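Local coordinates for protein arabinofuranosidase (Bifidobacterium longum, PDB 2Y2W) that removes terminal alpha-L-arabinofuranosyl residues from arabinan and arabinoxylan, as a family 51 glycoside hydrolase that helps degrade the plant cell wall, at residues C107-G112 against M209-N214; E249-G254 against L278-C283. One frame throughout, in Å; residues are numbered along the deposited sequence.

Interaction 1. Residues C107-G112 against M209-N214; sequences CVRYPG and MWCIGN
R109 reaches from strand 107-110 across the inside of a parallel (beta/alpha)8 barrel to C211 and N214 on the fourth strand and the loop that follows it. The two strands are not neighbours in the sheet: strand 162-167 runs between them, and the CA atoms of R109 and C211 lie 8.7 Å apart, a gap bridged by the arginine. Its CG stands anti to the backbone N (chi1 -172°) and the chain stays extended as far as NE, which carries the guanidinium out over the barrel interior. There the edge of the group does the work. NE points its hydrogen at C211 SG, 3.4 Å away and in the guanidinium plane, while G112 O sits over one face, 3.5 Å above the plane. NH1 is taken by a salt bridge to E340, the probable nucleophile, so R109 ties that carboxylate to N214, a probable arabinofuranose-binding residue in the same site. The N214 amide, whose ND2 is held by Q221, is turned 30° from the guanidinium plane. Its OD1 receives NH2 of R109 on a lone pair, in the carbonyl plane, at 3.0 Å with a C=O...donor angle of 140°.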
# COMPACT_ATOMS: atom_id res chain seq x y z
N CYS D 107 -22.93 9.56 22.49
CA CYS D 107 -21.90 9.52 21.46
C CYS D 107 -22.26 8.44 20.44
O CYS D 107 -22.56 7.31 20.82
CB CYS D 107 -20.54 9.22 22.08
SG CYS D 107 -19.17 9.07 20.91
N VAL D 108 -22.22 8.79 19.16
CA VAL D 108 -22.63 7.88 18.10
C VAL D 108 -21.50 7.61 17.12
O VAL D 108 -20.86 8.54 16.62
CB VAL D 108 -23.87 8.41 17.33
CG1 VAL D 108 -24.38 7.37 16.35
CG2 VAL D 108 -24.98 8.81 18.29
N ARG D 109 -21.25 6.33 16.86
CA ARG D 109 -20.20 5.89 15.95
C ARG D 109 -20.70 5.91 14.51
O ARG D 109 -21.82 5.45 14.22
CB ARG D 109 -19.70 4.51 16.36
CG ARG D 109 -18.48 4.02 15.60
CD ARG D 109 -17.82 2.88 16.35
NE ARG D 109 -16.73 2.27 15.59
CZ ARG D 109 -16.80 1.09 14.99
NH1 ARG D 109 -17.91 0.37 15.06
NH2 ARG D 109 -15.75 0.63 14.32
N TYR D 110 -19.87 6.44 13.61
CA TYR D 110 -20.25 6.70 12.22
C TYR D 110 -19.00 6.69 11.34
O TYR D 110 -17.94 7.11 11.79
CB TYR D 110 -20.94 8.07 12.14
CG TYR D 110 -21.46 8.46 10.77
CD1 TYR D 110 -22.68 7.97 10.30
CD2 TYR D 110 -20.74 9.32 9.95
CE1 TYR D 110 -23.15 8.32 9.04
CE2 TYR D 110 -21.20 9.68 8.70
CZ TYR D 110 -22.41 9.18 8.25
OH TYR D 110 -22.88 9.53 7.00
N PRO D 111 -19.12 6.21 10.08
CA PRO D 111 -20.28 5.59 9.44
C PRO D 111 -20.22 4.06 9.39
O PRO D 111 -21.03 3.44 8.69
CB PRO D 111 -20.22 6.16 8.03
CG PRO D 111 -18.75 6.33 7.76
CD PRO D 111 -18.04 6.42 9.10
N GLY D 112 -19.29 3.46 10.12
CA GLY D 112 -19.08 2.01 10.09
C GLY D 112 -18.02 1.52 11.05
O GLY D 112 -17.31 2.32 11.65
N MET D 209 -12.88 11.84 18.96
CA MET D 209 -12.69 10.40 18.94
C MET D 209 -12.80 9.82 17.53
O MET D 209 -13.81 10.00 16.85
CB MET D 209 -13.69 9.73 19.89
CG MET D 209 -13.29 8.35 20.36
SD MET D 209 -14.35 7.80 21.71
CE MET D 209 -13.84 6.09 21.88
N TRP D 210 -11.74 9.14 17.11
CA TRP D 210 -11.64 8.58 15.76
C TRP D 210 -11.31 7.09 15.81
O TRP D 210 -10.45 6.66 16.58
CB TRP D 210 -10.56 9.30 14.95
CG TRP D 210 -10.85 10.73 14.64
CD1 TRP D 210 -10.87 11.77 15.52
CD2 TRP D 210 -11.13 11.29 13.35
NE1 TRP D 210 -11.16 12.94 14.87
CE2 TRP D 210 -11.32 12.68 13.53
CE3 TRP D 210 -11.23 10.76 12.06
CZ2 TRP D 210 -11.61 13.54 12.48
CZ3 TRP D 210 -11.53 11.61 11.01
CH2 TRP D 210 -11.71 12.99 11.22
N CYS D 211 -11.98 6.31 14.96
CA CYS D 211 -11.68 4.90 14.80
C CYS D 211 -10.84 4.66 13.55
O CYS D 211 -11.28 4.92 12.43
CB CYS D 211 -12.96 4.06 14.75
SG CYS D 211 -13.95 4.18 16.24
N ILE D 212 -9.61 4.19 13.76
CA ILE D 212 -8.70 3.93 12.66
C ILE D 212 -9.00 2.55 12.06
O ILE D 212 -8.44 1.53 12.47
CB ILE D 212 -7.22 4.06 13.11
CG1 ILE D 212 -7.00 5.39 13.82
CG2 ILE D 212 -6.28 3.96 11.91
CD1 ILE D 212 -5.82 5.42 14.76
N GLY D 213 -9.91 2.55 11.08
CA GLY D 213 -10.34 1.33 10.43
C GLY D 213 -11.45 0.62 11.18
O GLY D 213 -11.85 1.05 12.26
N ASN D 214 -11.94 -0.47 10.58
CA ASN D 214 -12.96 -1.30 11.18
C ASN D 214 -12.66 -2.79 11.02
O ASN D 214 -12.29 -3.23 9.93
CB ASN D 214 -14.33 -1.00 10.57
CG ASN D 214 -15.43 -1.83 11.18
OD1 ASN D 214 -15.92 -1.53 12.26
ND2 ASN D 214 -15.82 -2.90 10.48

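Interaction 2. Residues E249-G254 against L278-C283; sequences ELVACG and LDFVSC
The methyl group of A252 fits into the fork of L278, with its CB 3.7 Å from both CD1 and CD2 of the leucine. Where the side chains of V251 and F280 emerge together, both valine methyls rest on the phenylalanine CB, CG2 at 3.8 Å, and CG1 also reaches S282 CB. The F280 ring runs on past them and presents its edge to E249 CB. These bumps and hollows interlock where neighbouring parallel barrel strands, and the loop leading into the second, meet: the two ends of a beta-alpha-beta unit whose crossover is helix 265-274. L250 O accepts from both D279 N and F280 N, while A252 N donates to F280 O and A252 O receives S282 N. The D279 side chain reaches across to the start of strand 249-252, where OD2 takes L250 N at 3.0 Å on its anti side and lies against E249 CA; an alanine here would probably leave that amide without its mate and open a gap beside E249 CA. At the other end G254 comes close to S282, its CA 3.2 Å from S282 O, where a side chain would clash. S282 OG, placed between its own backbone N and carbonyl carbon (chi1 80°), accepts G254 N at 2.9 Å.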
# COMPACT_ATOMS: atom_id res chain seq x y z
N GLU D 249 -8.39 11.64 20.23
CA GLU D 249 -8.43 10.39 20.97
C GLU D 249 -8.69 9.25 19.98
O GLU D 249 -9.77 9.14 19.41
CB GLU D 249 -9.50 10.44 22.07
CG GLU D 249 -9.31 11.61 23.04
CD GLU D 249 -10.40 11.71 24.09
OE1 GLU D 249 -11.58 11.43 23.78
OE2 GLU D 249 -10.07 12.08 25.24
N LEU D 250 -7.67 8.41 19.78
CA LEU D 250 -7.65 7.47 18.66
C LEU D 250 -7.85 6.01 19.05
O LEU D 250 -7.25 5.52 20.01
CB LEU D 250 -6.35 7.64 17.86
CG LEU D 250 -6.07 9.06 17.37
CD1 LEU D 250 -4.65 9.18 16.85
CD2 LEU D 250 -7.08 9.50 16.31
N VAL D 251 -8.71 5.33 18.29
CA VAL D 251 -9.09 3.95 18.57
C VAL D 251 -8.49 2.99 17.54
O VAL D 251 -8.69 3.15 16.33
CB VAL D 251 -10.64 3.77 18.56
CG1 VAL D 251 -11.03 2.39 19.09
CG2 VAL D 251 -11.32 4.86 19.37
N ALA D 252 -7.76 1.99 18.03
CA ALA D 252 -7.24 0.91 17.20
C ALA D 252 -8.20 -0.26 17.21
O ALA D 252 -8.85 -0.53 18.22
CB ALA D 252 -5.87 0.47 17.69
N CYS D 253 -8.29 -0.95 16.07
CA CYS D 253 -9.10 -2.16 15.95
C CYS D 253 -8.53 -3.26 16.84
O CYS D 253 -7.33 -3.52 16.82
CB CYS D 253 -9.14 -2.67 14.51
SG CYS D 253 -9.86 -1.54 13.29
N GLY D 254 -9.40 -3.87 17.64
CA GLY D 254 -9.02 -5.03 18.43
C GLY D 254 -9.58 -6.26 17.75
O GLY D 254 -9.50 -6.39 16.53
N LEU D 278 -1.89 5.99 20.57
CA LEU D 278 -3.21 5.39 20.76
C LEU D 278 -3.77 5.72 22.13
O LEU D 278 -3.03 5.95 23.09
CB LEU D 278 -3.15 3.87 20.55
CG LEU D 278 -2.98 3.35 19.12
CD1 LEU D 278 -2.80 1.85 19.15
CD2 LEU D 278 -4.16 3.74 18.23
N ASP D 279 -5.10 5.72 22.21
CA ASP D 279 -5.80 6.04 23.44
C ASP D 279 -6.78 4.94 23.81
O ASP D 279 -7.07 4.71 24.99
CB ASP D 279 -6.52 7.38 23.28
CG ASP D 279 -5.56 8.52 22.94
OD1 ASP D 279 -4.90 9.04 23.87
OD2 ASP D 279 -5.48 8.89 21.74
N PHE D 280 -7.29 4.24 22.79
CA PHE D 280 -8.26 3.18 22.98
C PHE D 280 -7.91 1.94 22.18
O PHE D 280 -7.17 2.00 21.20
CB PHE D 280 -9.66 3.65 22.55
CG PHE D 280 -10.30 4.62 23.50
CD1 PHE D 280 -11.09 4.15 24.55
CD2 PHE D 280 -10.14 5.99 23.33
CE1 PHE D 280 -11.71 5.04 25.42
CE2 PHE D 280 -10.75 6.89 24.20
CZ PHE D 280 -11.54 6.42 25.25
N VAL D 281 -8.45 0.81 22.62
CA VAL D 281 -8.48 -0.42 21.85
C VAL D 281 -9.93 -0.89 21.80
O VAL D 281 -10.63 -0.86 22.81
CB VAL D 281 -7.51 -1.50 22.42
CG1 VAL D 281 -7.82 -1.82 23.89
CG2 VAL D 281 -7.51 -2.76 21.56
N SER D 282 -10.39 -1.30 20.62
CA SER D 282 -11.80 -1.63 20.41
C SER D 282 -12.11 -3.08 20.73
O SER D 282 -11.31 -3.97 20.44
CB SER D 282 -12.22 -1.31 18.97
OG SER D 282 -11.80 -2.34 18.08
N CYS D 283 -13.27 -3.30 21.33
CA CYS D 283 -13.78 -4.64 21.60
C CYS D 283 -15.15 -4.81 20.97
O CYS D 283 -16.00 -3.92 21.07
CB CYS D 283 -13.86 -4.90 23.10
SG CYS D 283 -12.29 -4.82 23.97

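Overall arrangement
Interactions 1 and 2 follow one another along the chain, the first closing before the second opens, and their centres lie 10 Å apart in the same eight-stranded barrel. Strands 209-212 and 249-252 are neighbours in that sheet and join the two directly: W210 O lies 2.8 Å from V251 N and I212 N lies 2.9 Å from V251 O, both probable hydrogen bonds. C253 SG also packs against G213. Interaction 1 lies inside the barrel, reaching past one intervening strand, beside the probable catalytic residues, whereas interaction 2 joins the fifth and sixth strands in its wall. The continuous sheet thus connects this wall to the segment carrying N214 of the probable arabinofuranose site.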